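Local coordinates for ABC transporter binding protein AcbH (Actinoplanes, PDB 3OO8) that serves as the extracellular solute-binding receptor of an ABC transporter and binds beta-D-galactopyranose as its exclusive substrate, at residues 30-35 with 58-63; 83-88 with 303-308; 154-159 with 166-171; 381-386 with 404-409. The protein carries 2 engineered substitutions. All blocks are in the same frame, centred on the assembly; numbering follows the deposited sequence.

Contacts 1 and 2 belong to one mixed sheet, where strands 30-34 and 85-89 are neighbours; their centres lie about 10 Å apart and N63 of the first is hydrogen-bonded to D83 of the second. Contact 2 is buried, contact 1 only partly so, and in both backbone hydrogen bonds set the register while side chains fill in on the sheet faces. Contacts 3 and 4 have no direct hydrogen bond between their segments. Contact 3, on the opposite side of the chain's centre from contacts 1 and 2, packs a loop on a helix, with one weakly bridging water; contact 4 joins two C-terminal helices by small apolar and sulfur contacts, partly open to solvent.

Contact 1 (30-35 with 58-63); sequences ITFGSN and VPVTVN
Strands 30-34 and 60-63 pair in parallel as the two strands of a right-handed beta-alpha-beta unit whose helix, 39-56, connects them. Five backbone bonds alternate between the strands, from I30 N to P59 O (3.0 Å) through to S34 N to N63 O (3.0 Å). The bond from T61 N to I30 O is nearly straight, 173° at the hydrogen, whereas that from F32 N to T61 O is bent to 136°. On the face of I30, F32, V60 and V62, I30 and V60 lie side by side with CG1 of I30 4.0 Å from CG2 of V60. V60 CG1, anti to the backbone N (chi1 -176°), reaches the edge of the F32 ring and touches F32 CB at 4.0 Å. V58 CG1 meets I30 CG2 at 3.9 Å, the two side chains at about a right angle. On the other face the N63 amide nitrogen, ND2, lies against T31 CB at 3.7 Å, while its hydrogen bond goes to D83. Helix 39-56 covers V60 and V62 through T53 and F45, helix 312-322 packs on I30, F32 and V58, and strand 85-89 is the neighbour of strand 30-34 in the sheet.

Contact 2 (83-88 with 303-308); sequences DSLATW and FILPKK
A86 and I304 form an antiparallel hydrogen-bonded pair, their amides exchanging two bonds of 2.9 Å, A86 N to I304 O and I304 N to A86 O, with 161° and 168° at the hydrogens. The next pair, T87 with F303, is non-hydrogen-bonded, and there T87 CG2 approaches F303 CE1 at 3.7 Å, the two side chains slanting across each other. A86 O lies near the plane of the F303 ring, at its edge. I304 has CG1 between its backbone N and carbonyl carbon (chi1 59°), which lays CG1 beside A86 CB and carries CD1 on to W88 CB, 3.9 Å away; CG2 touches W88 CB as well. An alanine in place of I304 would lose CG1, CG2 and CD1, and is likely to open a gap beside W88 CB and A86 CB.

In this class 2 solute-binding protein fold, the antiparallel strand comes from far along the chain, 215 residues on, to lie beside strand 85-89. W88 lies close to Q71 and R93, both of which bind beta-D-galactose in a structure of this protein. Past the pair, L85 CD2 meets L305 CG at 3.8 Å and also nears I304 O, at 3.5 Å. P306 lays its ring against the turn before the strand, CG 3.5 Å from D83 O. D83 OD2 is held by the hydroxyl of Y77. On the L85 side the pairing is covered by A315 and L319 of helix 312-322, and on the A86 side by Y77 of helix 67-79.

Contact 3 (154-159 with 166-171); sequences KGYEVP and IALARK
L168, Y156 and K171 account for most of the surface buried here, where the loop 154-159 lies against helix 162-174. L168 has CG anti to its backbone N (chi1 176°), which sends its two methyls out from the helix toward the loop. CD1 meets the base of Y156, 3.6 Å from Y156 CB and equally near CG and CD1 of the ring, the two side chains crossing at about a right angle. CD2 goes the other way along the loop, to P159 CG at 4.0 Å and to the backbone oxygen E157 O at 3.8 Å.

One turn further on, K171 stretches out with CG anti to its backbone N and bends only at its last torsion (chi4 71°). Its CE lies in the plane of the Y156 ring, at the edge, 3.6 Å from CE1; this is an aliphatic contact at the rim and not a charge over the face. One ring face of Y156 is instead met by CB of K154, 3.5 Å above the plane and offset toward the rim. Residues 155-159 lie in the loop that links helix 148-154 to helix 162-174; G155 is the first residue to leave the helical conformation after helix 148-154, with positive phi (67°). A water donates to K154 O at 2.8 Å and accepts a weak bond from K171 NZ, a loose link between the segments. The Y156 hydroxyl is hydrogen-bonded to D175, and F151 of the preceding helix meets the Y156 ring edge-to-face while also touching L168.

Contact 4 (381-386 with 404-409); sequences NAMIKL and KSAEDQ
L386 reaches across to helix 396-413 from CB outward, its chi1 of -63° setting CG opposite the carbonyl carbon, which directs both methyls at that helix. At CG the chain forks. CD1 runs to A406, 3.6 Å from its backbone N and 3.8 Å from its CB, while CD2 comes to S405 CB at 3.6 Å. The S405 hydroxyl is bonded within its own helix, to the T401 carbonyl. A406 CB is touched from a second direction by the sulfur of M383, SD at 3.6 Å, brought there by a chain bent at chi2 and chi3. One turn earlier in the first helix and one turn later in the second, A382 CB rests against Q409 CG at 4.0 Å. An alanine in place of L386 would remove CG and both methyls, and would probably take away one of the apolar partners of A406 and open a gap beside S405. W217, from a loop, also packs on M383 and A406. Helices 377-392 and 396-413 run antiparallel here, at 167°, with segment axes 10.1 Å apart, an antiparallel helix hairpin near the C-terminus whose first helix also packs on 371-374, which carries the galactose-binding position E372, changed in this structure.

Contact 1 (30-35 with 58-63)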
loop_
_atom_site.group_PDB
_atom_site.type_symbol
_atom_site.label_atom_id
_atom_site.label_comp_id
_atom_site.label_asym_id
_atom_site.label_seq_id
_atom_site.Cartn_x
_atom_site.Cartn_y
_atom_site.Cartn_z
ATOM N N ILE A 30 6.097 10.477 -27.675
ATOM C CA ILE A 30 4.879 10.217 -26.904
ATOM C C ILE A 30 4.594 11.317 -25.895
ATOM O O ILE A 30 5.487 12.062 -25.529
ATOM C CB ILE A 30 4.931 8.837 -26.198
ATOM C CG1 ILE A 30 5.983 8.806 -25.088
ATOM C CG2 ILE A 30 5.192 7.733 -27.209
ATOM C CD1 ILE A 30 5.771 7.689 -24.026
ATOM N N THR A 31 3.344 11.420 -25.443
ATOM C CA THR A 31 3.038 12.254 -24.299
ATOM C C THR A 31 2.809 11.367 -23.078
ATOM O O THR A 31 2.432 10.202 -23.195
ATOM C CB THR A 31 1.810 13.140 -24.558
ATOM O OG1 THR A 31 0.709 12.324 -24.986
ATOM C CG2 THR A 31 2.158 14.176 -25.647
ATOM N N PHE A 32 3.027 11.948 -21.902
ATOM C CA PHE A 32 2.944 11.180 -20.671
ATOM C C PHE A 32 2.161 11.986 -19.653
ATOM O O PHE A 32 2.578 13.067 -19.253
ATOM C CB PHE A 32 4.351 10.910 -20.104
ATOM C CG PHE A 32 4.471 9.586 -19.419
ATOM C CD1 PHE A 32 5.491 8.717 -19.755
ATOM C CD2 PHE A 32 3.580 9.231 -18.402
ATOM C CE1 PHE A 32 5.604 7.478 -19.134
ATOM C CE2 PHE A 32 3.697 7.985 -17.762
ATOM C CZ PHE A 32 4.713 7.100 -18.159
ATOM N N GLY A 33 1.019 11.455 -19.232
ATOM C CA GLY A 33 0.213 12.114 -18.210
ATOM C C GLY A 33 0.778 11.750 -16.864
ATOM O O GLY A 33 0.836 10.562 -16.519
ATOM N N SER A 34 1.214 12.758 -16.111
ATOM C CA SER A 34 1.860 12.529 -14.841
ATOM C C SER A 34 1.244 13.253 -13.651
ATOM O O SER A 34 1.058 14.466 -13.684
ATOM C CB SER A 34 3.349 12.899 -14.947
ATOM O OG SER A 34 3.984 12.843 -13.678
ATOM N N ASN A 35 0.963 12.500 -12.596
ATOM C CA ASN A 35 0.484 13.039 -11.329
ATOM C C ASN A 35 1.636 13.326 -10.369
ATOM O O ASN A 35 1.419 13.611 -9.184
ATOM C CB ASN A 35 -0.565 12.084 -10.732
ATOM C CG ASN A 35 0.038 10.728 -10.332
ATOM O OD1 ASN A 35 1.252 10.585 -10.325
ATOM N ND2 ASN A 35 -0.805 9.761 -9.943
ATOM N N VAL A 58 12.780 6.817 -27.826
ATOM C CA VAL A 58 11.470 7.446 -27.932
ATOM C C VAL A 58 11.439 8.757 -27.183
ATOM O O VAL A 58 11.679 8.775 -25.974
ATOM C CB VAL A 58 10.362 6.521 -27.351
ATOM C CG1 VAL A 58 9.039 7.286 -27.350
ATOM C CG2 VAL A 58 10.286 5.210 -28.217
ATOM N N PRO A 59 11.200 9.882 -27.877
ATOM C CA PRO A 59 11.194 11.123 -27.092
ATOM C C PRO A 59 9.891 11.238 -26.298
ATOM O O PRO A 59 8.883 10.664 -26.710
ATOM C CB PRO A 59 11.311 12.237 -28.149
ATOM C CG PRO A 59 11.701 11.509 -29.437
ATOM C CD PRO A 59 11.114 10.129 -29.325
ATOM N N VAL A 60 9.935 11.917 -25.156
ATOM C CA VAL A 60 8.777 12.015 -24.265
ATOM C C VAL A 60 8.504 13.446 -23.848
ATOM O O VAL A 60 9.405 14.175 -23.421
ATOM C CB VAL A 60 9.020 11.202 -22.956
ATOM C CG1 VAL A 60 7.793 11.201 -22.037
ATOM C CG2 VAL A 60 9.435 9.758 -23.276
ATOM N N THR A 61 7.229 13.828 -23.936
ATOM C CA THR A 61 6.764 15.069 -23.338
ATOM C C THR A 61 5.930 14.759 -22.114
ATOM O O THR A 61 4.898 14.096 -22.235
ATOM C CB THR A 61 5.901 15.892 -24.336
ATOM O OG1 THR A 61 6.768 16.368 -25.366
ATOM C CG2 THR A 61 5.321 17.116 -23.617
ATOM N N VAL A 62 6.357 15.272 -20.958
ATOM C CA VAL A 62 5.646 14.997 -19.715
ATOM C C VAL A 62 4.645 16.116 -19.484
ATOM O O VAL A 62 5.016 17.293 -19.385
ATOM C CB VAL A 62 6.588 14.874 -18.503
ATOM C CG1 VAL A 62 5.782 14.527 -17.253
ATOM C CG2 VAL A 62 7.625 13.789 -18.728
ATOM N N ASN A 63 3.377 15.729 -19.407
ATOM C CA ASN A 63 2.292 16.652 -19.119
ATOM C C ASN A 63 1.905 16.440 -17.666
ATOM O O ASN A 63 1.253 15.450 -17.336
ATOM C CB ASN A 63 1.118 16.385 -20.077
ATOM C CG ASN A 63 1.429 16.785 -21.520
ATOM O OD1 ASN A 63 2.158 17.749 -21.762
ATOM N ND2 ASN A 63 0.882 16.052 -22.489
#

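Contact 2 (83-88 with 303-308)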
loop_
_atom_site.group_PDB
_atom_site.type_symbol
_atom_site.label_atom_id
_atom_site.label_comp_id
_atom_site.label_asym_id
_atom_site.label_seq_id
_atom_site.Cartn_x
_atom_site.Cartn_y
_atom_site.Cartn_z
ATOM N N ASP A 83 -3.156 11.103 -22.698
ATOM C CA ASP A 83 -1.766 10.992 -23.159
ATOM C C ASP A 83 -1.472 9.544 -23.536
ATOM O O ASP A 83 -2.288 8.645 -23.271
ATOM C CB ASP A 83 -0.834 11.467 -22.042
ATOM C CG ASP A 83 -1.117 12.889 -21.651
ATOM O OD1 ASP A 83 -0.742 13.803 -22.421
ATOM O OD2 ASP A 83 -1.723 13.099 -20.584
ATOM N N SER A 84 -0.286 9.307 -24.100
ATOM C CA SER A 84 0.086 7.991 -24.618
ATOM C C SER A 84 0.236 6.946 -23.519
ATOM O O SER A 84 0.034 5.734 -23.733
ATOM C CB SER A 84 1.446 8.094 -25.332
ATOM O OG SER A 84 1.426 9.060 -26.385
ATOM N N LEU A 85 0.726 7.443 -22.388
ATOM C CA LEU A 85 0.935 6.694 -21.160
ATOM C C LEU A 85 0.487 7.582 -20.016
ATOM O O LEU A 85 0.430 8.794 -20.161
ATOM C CB LEU A 85 2.444 6.429 -20.953
ATOM C CG LEU A 85 2.993 5.400 -21.934
ATOM C CD1 LEU A 85 4.485 5.137 -21.753
ATOM C CD2 LEU A 85 2.207 4.076 -21.771
ATOM N N ALA A 86 0.165 6.972 -18.881
ATOM C CA ALA A 86 -0.150 7.743 -17.685
ATOM C C ALA A 86 0.257 7.082 -16.368
ATOM O O ALA A 86 0.369 5.885 -16.257
ATOM C CB ALA A 86 -1.668 8.096 -17.670
ATOM N N THR A 87 0.506 7.894 -15.366
ATOM C CA THR A 87 0.723 7.389 -14.044
ATOM C C THR A 87 -0.557 6.875 -13.401
ATOM O O THR A 87 -1.584 7.542 -13.454
ATOM C CB THR A 87 1.164 8.544 -13.146
ATOM O OG1 THR A 87 0.267 9.662 -13.293
ATOM C CG2 THR A 87 2.589 8.986 -13.527
ATOM N N TRP A 88 -0.497 5.707 -12.774
ATOM C CA TRP A 88 -1.652 5.256 -11.999
ATOM C C TRP A 88 -1.145 4.316 -10.903
ATOM O O TRP A 88 0.007 4.399 -10.498
ATOM C CB TRP A 88 -2.749 4.620 -12.898
ATOM C CG TRP A 88 -4.070 4.547 -12.173
ATOM C CD1 TRP A 88 -4.785 3.419 -11.855
ATOM C CD2 TRP A 88 -4.801 5.653 -11.626
ATOM N NE1 TRP A 88 -5.907 3.765 -11.140
ATOM C CE2 TRP A 88 -5.941 5.121 -10.976
ATOM C CE3 TRP A 88 -4.595 7.036 -11.598
ATOM C CZ2 TRP A 88 -6.868 5.934 -10.302
ATOM C CZ3 TRP A 88 -5.553 7.853 -10.943
ATOM C CH2 TRP A 88 -6.655 7.283 -10.309
ATOM N N PHE A 303 2.259 2.470 -14.062
ATOM C CA PHE A 303 1.874 3.188 -15.278
ATOM C C PHE A 303 0.926 2.348 -16.100
ATOM O O PHE A 303 0.984 1.112 -16.059
ATOM C CB PHE A 303 3.120 3.511 -16.106
ATOM C CG PHE A 303 4.144 4.239 -15.297
ATOM C CD1 PHE A 303 4.055 5.603 -15.157
ATOM C CD2 PHE A 303 5.148 3.530 -14.623
ATOM C CE1 PHE A 303 4.955 6.292 -14.325
ATOM C CE2 PHE A 303 6.073 4.204 -13.794
ATOM C CZ PHE A 303 5.984 5.594 -13.664
ATOM N N ILE A 304 0.041 3.059 -16.789
ATOM C CA ILE A 304 -0.956 2.444 -17.659
ATOM C C ILE A 304 -0.890 3.054 -19.059
ATOM O O ILE A 304 -0.313 4.131 -19.281
ATOM C CB ILE A 304 -2.382 2.670 -17.135
ATOM C CG1 ILE A 304 -2.669 4.185 -17.020
ATOM C CG2 ILE A 304 -2.575 1.896 -15.830
ATOM C CD1 ILE A 304 -4.088 4.544 -16.526
ATOM N N LEU A 305 -1.509 2.345 -20.001
ATOM C CA LEU A 305 -1.581 2.777 -21.400
ATOM C C LEU A 305 -3.047 3.046 -21.798
ATOM O O LEU A 305 -3.796 2.090 -22.099
ATOM C CB LEU A 305 -1.000 1.665 -22.275
ATOM C CG LEU A 305 -0.414 2.037 -23.666
ATOM C CD1 LEU A 305 0.391 0.855 -24.257
ATOM C CD2 LEU A 305 -1.505 2.538 -24.642
ATOM N N PRO A 306 -3.468 4.319 -21.795
ATOM C CA PRO A 306 -4.868 4.655 -22.105
ATOM C C PRO A 306 -5.246 4.170 -23.490
ATOM O O PRO A 306 -4.502 4.419 -24.443
ATOM C CB PRO A 306 -4.874 6.179 -22.057
ATOM C CG PRO A 306 -3.814 6.502 -20.978
ATOM C CD PRO A 306 -2.724 5.507 -21.344
ATOM N N LYS A 307 -6.342 3.420 -23.587
ATOM C CA LYS A 307 -6.777 2.946 -24.917
ATOM C C LYS A 307 -6.900 4.085 -25.933
ATOM O O LYS A 307 -6.537 3.908 -27.103
ATOM C CB LYS A 307 -8.098 2.164 -24.853
ATOM C CG LYS A 307 -8.502 1.590 -26.221
ATOM C CD LYS A 307 -9.801 0.805 -26.194
ATOM C CE LYS A 307 -9.644 -0.585 -25.589
ATOM N NZ LYS A 307 -10.959 -1.312 -25.463
ATOM N N LYS A 308 -7.401 5.237 -25.495
ATOM C CA LYS A 308 -7.614 6.403 -26.363
ATOM C C LYS A 308 -6.350 7.225 -26.570
ATOM O O LYS A 308 -6.349 8.228 -27.306
ATOM C CB LYS A 308 -8.792 7.267 -25.883
ATOM C CG LYS A 308 -10.148 6.584 -25.923
ATOM C CD LYS A 308 -11.278 7.607 -25.719
ATOM C CE LYS A 308 -11.559 8.359 -27.020
ATOM N NZ LYS A 308 -12.388 9.591 -26.850
#

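Contact 3 (154-159 with 166-171)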
loop_
_atom_site.group_PDB
_atom_site.type_symbol
_atom_site.label_atom_id
_atom_site.label_comp_id
_atom_site.label_asym_id
_atom_site.label_seq_id
_atom_site.Cartn_x
_atom_site.Cartn_y
_atom_site.Cartn_z
ATOM N N LYS A 154 15.419 -4.415 27.075
ATOM C CA LYS A 154 14.338 -4.996 27.861
ATOM C C LYS A 154 14.089 -6.481 27.689
ATOM O O LYS A 154 13.180 -7.038 28.325
ATOM C CB LYS A 154 13.029 -4.259 27.603
ATOM C CG LYS A 154 13.084 -2.772 27.859
ATOM C CD LYS A 154 11.667 -2.255 28.112
ATOM C CE LYS A 154 11.647 -0.958 28.922
ATOM N NZ LYS A 154 12.290 -1.070 30.275
ATOM N N GLY A 155 14.888 -7.114 26.838
ATOM C CA GLY A 155 14.745 -8.527 26.527
ATOM C C GLY A 155 13.469 -8.872 25.766
ATOM O O GLY A 155 12.851 -9.894 26.045
ATOM N N TYR A 156 13.079 -8.015 24.821
ATOM C CA TYR A 156 11.909 -8.271 23.971
ATOM C C TYR A 156 12.367 -8.970 22.701
ATOM O O TYR A 156 13.327 -8.518 22.059
ATOM C CB TYR A 156 11.237 -6.964 23.555
ATOM C CG TYR A 156 10.716 -6.112 24.700
ATOM C CD1 TYR A 156 10.313 -6.705 25.889
ATOM C CD2 TYR A 156 10.509 -4.756 24.533
ATOM C CE1 TYR A 156 9.815 -5.945 26.929
ATOM C CE2 TYR A 156 10.010 -3.969 25.573
ATOM C CZ TYR A 156 9.654 -4.587 26.757
ATOM O OH TYR A 156 9.136 -3.854 27.808
ATOM N N GLU A 157 11.692 -10.064 22.375
ATOM C CA GLU A 157 11.963 -10.822 21.142
ATOM C C GLU A 157 10.895 -10.499 20.099
ATOM O O GLU A 157 9.740 -10.240 20.426
ATOM C CB GLU A 157 11.955 -12.332 21.416
ATOM C CG GLU A 157 12.944 -12.791 22.482
ATOM C CD GLU A 157 14.398 -12.515 22.124
ATOM O OE1 GLU A 157 14.740 -12.433 20.926
ATOM O OE2 GLU A 157 15.224 -12.386 23.054
ATOM N N VAL A 158 11.315 -10.471 18.835
ATOM C CA VAL A 158 10.389 -10.285 17.709
ATOM C C VAL A 158 9.396 -11.443 17.652
ATOM O O VAL A 158 9.804 -12.607 17.572
ATOM C CB VAL A 158 11.163 -10.161 16.379
ATOM C CG1 VAL A 158 10.163 -10.233 15.211
ATOM C CG2 VAL A 158 11.964 -8.871 16.359
ATOM N N PRO A 159 8.084 -11.136 17.681
ATOM C CA PRO A 159 7.069 -12.189 17.735
ATOM C C PRO A 159 6.655 -12.671 16.339
ATOM O O PRO A 159 6.306 -11.856 15.468
ATOM C CB PRO A 159 5.907 -11.508 18.462
ATOM C CG PRO A 159 6.028 -10.061 18.045
ATOM C CD PRO A 159 7.494 -9.786 17.811
ATOM N N ILE A 166 0.889 -11.029 21.766
ATOM C CA ILE A 166 0.052 -10.627 22.874
ATOM C C ILE A 166 0.894 -10.752 24.130
ATOM O O ILE A 166 0.829 -9.886 25.012
ATOM C CB ILE A 166 -1.240 -11.432 22.934
ATOM C CG1 ILE A 166 -2.106 -11.089 21.717
ATOM C CG2 ILE A 166 -2.001 -11.194 24.256
ATOM C CD1 ILE A 166 -2.481 -9.618 21.584
ATOM N N ALA A 167 1.707 -11.799 24.202
ATOM C CA ALA A 167 2.552 -11.987 25.396
ATOM C C ALA A 167 3.543 -10.819 25.533
ATOM O O ALA A 167 3.818 -10.330 26.653
ATOM C CB ALA A 167 3.291 -13.346 25.326
ATOM N N LEU A 168 4.078 -10.374 24.400
ATOM C CA LEU A 168 4.991 -9.227 24.368
ATOM C C LEU A 168 4.293 -7.931 24.773
ATOM O O LEU A 168 4.811 -7.138 25.581
ATOM C CB LEU A 168 5.603 -9.090 22.981
ATOM C CG LEU A 168 6.508 -7.892 22.704
ATOM C CD1 LEU A 168 7.740 -7.892 23.634
ATOM C CD2 LEU A 168 6.899 -7.881 21.253
ATOM N N ALA A 169 3.098 -7.720 24.219
ATOM C CA ALA A 169 2.280 -6.560 24.560
ATOM C C ALA A 169 2.021 -6.546 26.061
ATOM O O ALA A 169 2.111 -5.497 26.700
ATOM C CB ALA A 169 0.956 -6.607 23.796
ATOM N N ARG A 170 1.710 -7.717 26.609
ATOM C CA ARG A 170 1.453 -7.834 28.039
ATOM C C ARG A 170 2.700 -7.526 28.854
ATOM O O ARG A 170 2.614 -6.819 29.867
ATOM C CB ARG A 170 0.825 -9.184 28.396
ATOM C CG ARG A 170 -0.618 -9.287 27.913
ATOM C CD ARG A 170 -1.304 -10.595 28.316
ATOM N NE ARG A 170 -1.636 -10.663 29.745
ATOM C CZ ARG A 170 -2.696 -10.082 30.315
ATOM N NH1 ARG A 170 -3.545 -9.329 29.606
ATOM N NH2 ARG A 170 -2.906 -10.229 31.617
ATOM N N LYS A 171 3.848 -8.009 28.391
ATOM C CA LYS A 171 5.132 -7.748 29.061
ATOM C C LYS A 171 5.424 -6.239 29.050
ATOM O O LYS A 171 5.871 -5.643 30.068
ATOM C CB LYS A 171 6.243 -8.529 28.368
ATOM C CG LYS A 171 7.629 -8.393 28.997
ATOM C CD LYS A 171 8.615 -9.346 28.315
ATOM C CE LYS A 171 10.079 -9.043 28.663
ATOM N NZ LYS A 171 10.383 -9.410 30.069
HETATM O O HOH W 1 11.625 -6.239 30.509
#

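Contact 4 (381-386 with 404-409)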
loop_
_atom_site.group_PDB
_atom_site.type_symbol
_atom_site.label_atom_id
_atom_site.label_comp_id
_atom_site.label_asym_id
_atom_site.label_seq_id
_atom_site.Cartn_x
_atom_site.Cartn_y
_atom_site.Cartn_z
ATOM N N ASN A 381 -14.226 5.512 2.603
ATOM C CA ASN A 381 -14.564 6.677 3.443
ATOM C C ASN A 381 -15.667 6.344 4.436
ATOM O O ASN A 381 -15.639 6.797 5.594
ATOM C CB ASN A 381 -14.973 7.882 2.595
ATOM C CG ASN A 381 -13.790 8.496 1.882
ATOM O OD1 ASN A 381 -12.652 8.391 2.346
ATOM N ND2 ASN A 381 -14.045 9.116 0.731
ATOM N N ALA A 382 -16.589 5.490 4.027
ATOM C CA ALA A 382 -17.681 5.093 4.912
ATOM C C ALA A 382 -17.091 4.283 6.076
ATOM O O ALA A 382 -17.539 4.386 7.227
ATOM C CB ALA A 382 -18.710 4.261 4.118
ATOM N N MET A 383 -16.087 3.451 5.776
ATOM C CA MET A 383 -15.482 2.613 6.815
ATOM C C MET A 383 -14.689 3.430 7.820
ATOM O O MET A 383 -14.540 3.016 8.955
ATOM C CB MET A 383 -14.567 1.520 6.227
ATOM C CG MET A 383 -15.310 0.438 5.442
ATOM S SD MET A 383 -16.700 -0.298 6.356
ATOM C CE MET A 383 -15.897 -0.861 7.856
ATOM N N ILE A 384 -14.097 4.542 7.383
ATOM C CA ILE A 384 -13.360 5.396 8.327
ATOM C C ILE A 384 -14.161 5.724 9.569
ATOM O O ILE A 384 -13.696 5.532 10.695
ATOM C CB ILE A 384 -12.857 6.669 7.629
ATOM C CG1 ILE A 384 -11.699 6.298 6.683
ATOM C CG2 ILE A 384 -12.399 7.703 8.653
ATOM C CD1 ILE A 384 -11.161 7.453 5.828
ATOM N N LYS A 385 -15.367 6.243 9.371
ATOM C CA LYS A 385 -16.180 6.671 10.484
ATOM C C LYS A 385 -16.659 5.474 11.290
ATOM O O LYS A 385 -16.712 5.526 12.528
ATOM C CB LYS A 385 -17.391 7.465 9.969
ATOM C CG LYS A 385 -18.031 8.335 11.020
ATOM C CD LYS A 385 -19.237 9.106 10.464
ATOM C CE LYS A 385 -18.851 10.066 9.343
ATOM N NZ LYS A 385 -18.810 9.378 8.019
ATOM N N LEU A 386 -16.983 4.389 10.585
ATOM C CA LEU A 386 -17.500 3.211 11.287
ATOM C C LEU A 386 -16.400 2.594 12.151
ATOM O O LEU A 386 -16.657 2.116 13.241
ATOM C CB LEU A 386 -18.104 2.183 10.308
ATOM C CG LEU A 386 -19.309 2.739 9.564
ATOM C CD1 LEU A 386 -19.687 1.773 8.427
ATOM C CD2 LEU A 386 -20.491 2.922 10.537
ATOM N N LYS A 404 -23.822 -3.796 10.045
ATOM C CA LYS A 404 -25.052 -3.427 9.362
ATOM C C LYS A 404 -24.864 -2.118 8.594
ATOM O O LYS A 404 -25.207 -2.031 7.400
ATOM C CB LYS A 404 -26.241 -3.339 10.330
ATOM C CG LYS A 404 -27.422 -2.596 9.704
ATOM C CD LYS A 404 -28.657 -2.635 10.577
ATOM C CE LYS A 404 -29.337 -4.009 10.523
ATOM N NZ LYS A 404 -29.849 -4.357 9.144
ATOM N N SER A 405 -24.293 -1.115 9.266
ATOM C CA SER A 405 -24.059 0.173 8.610
ATOM C C SER A 405 -23.150 0.057 7.383
ATOM O O SER A 405 -23.406 0.640 6.324
ATOM C CB SER A 405 -23.505 1.201 9.578
ATOM O OG SER A 405 -24.437 1.516 10.605
ATOM N N ALA A 406 -22.098 -0.744 7.509
ATOM C CA ALA A 406 -21.184 -0.930 6.379
ATOM C C ALA A 406 -21.861 -1.641 5.209
ATOM O O ALA A 406 -21.689 -1.228 4.060
ATOM C CB ALA A 406 -19.941 -1.721 6.856
ATOM N N GLU A 407 -22.650 -2.669 5.499
ATOM C CA GLU A 407 -23.327 -3.402 4.439
ATOM C C GLU A 407 -24.356 -2.522 3.734
ATOM O O GLU A 407 -24.509 -2.598 2.510
ATOM C CB GLU A 407 -23.997 -4.661 4.998
ATOM C CG GLU A 407 -24.752 -5.483 3.948
ATOM C CD GLU A 407 -23.953 -5.812 2.690
ATOM O OE1 GLU A 407 -22.694 -5.769 2.690
ATOM O OE2 GLU A 407 -24.601 -6.140 1.665
ATOM N N ASP A 408 -25.069 -1.713 4.499
ATOM C CA ASP A 408 -26.086 -0.863 3.892
ATOM C C ASP A 408 -25.413 0.169 2.993
ATOM O O ASP A 408 -25.922 0.482 1.908
ATOM C CB ASP A 408 -26.971 -0.205 4.945
ATOM C CG ASP A 408 -27.889 -1.201 5.653
ATOM O OD1 ASP A 408 -28.071 -2.333 5.168
ATOM O OD2 ASP A 408 -28.479 -0.783 6.662
ATOM N N GLN A 409 -24.264 0.683 3.436
ATOM C CA GLN A 409 -23.511 1.657 2.620
ATOM C C GLN A 409 -23.064 0.941 1.354
ATOM O O GLN A 409 -23.218 1.454 0.238
ATOM C CB GLN A 409 -22.299 2.227 3.389
ATOM C CG GLN A 409 -22.608 3.262 4.444
ATOM C CD GLN A 409 -22.754 4.644 3.854
ATOM O OE1 GLN A 409 -22.601 4.825 2.648
ATOM N NE2 GLN A 409 -23.068 5.621 4.687
#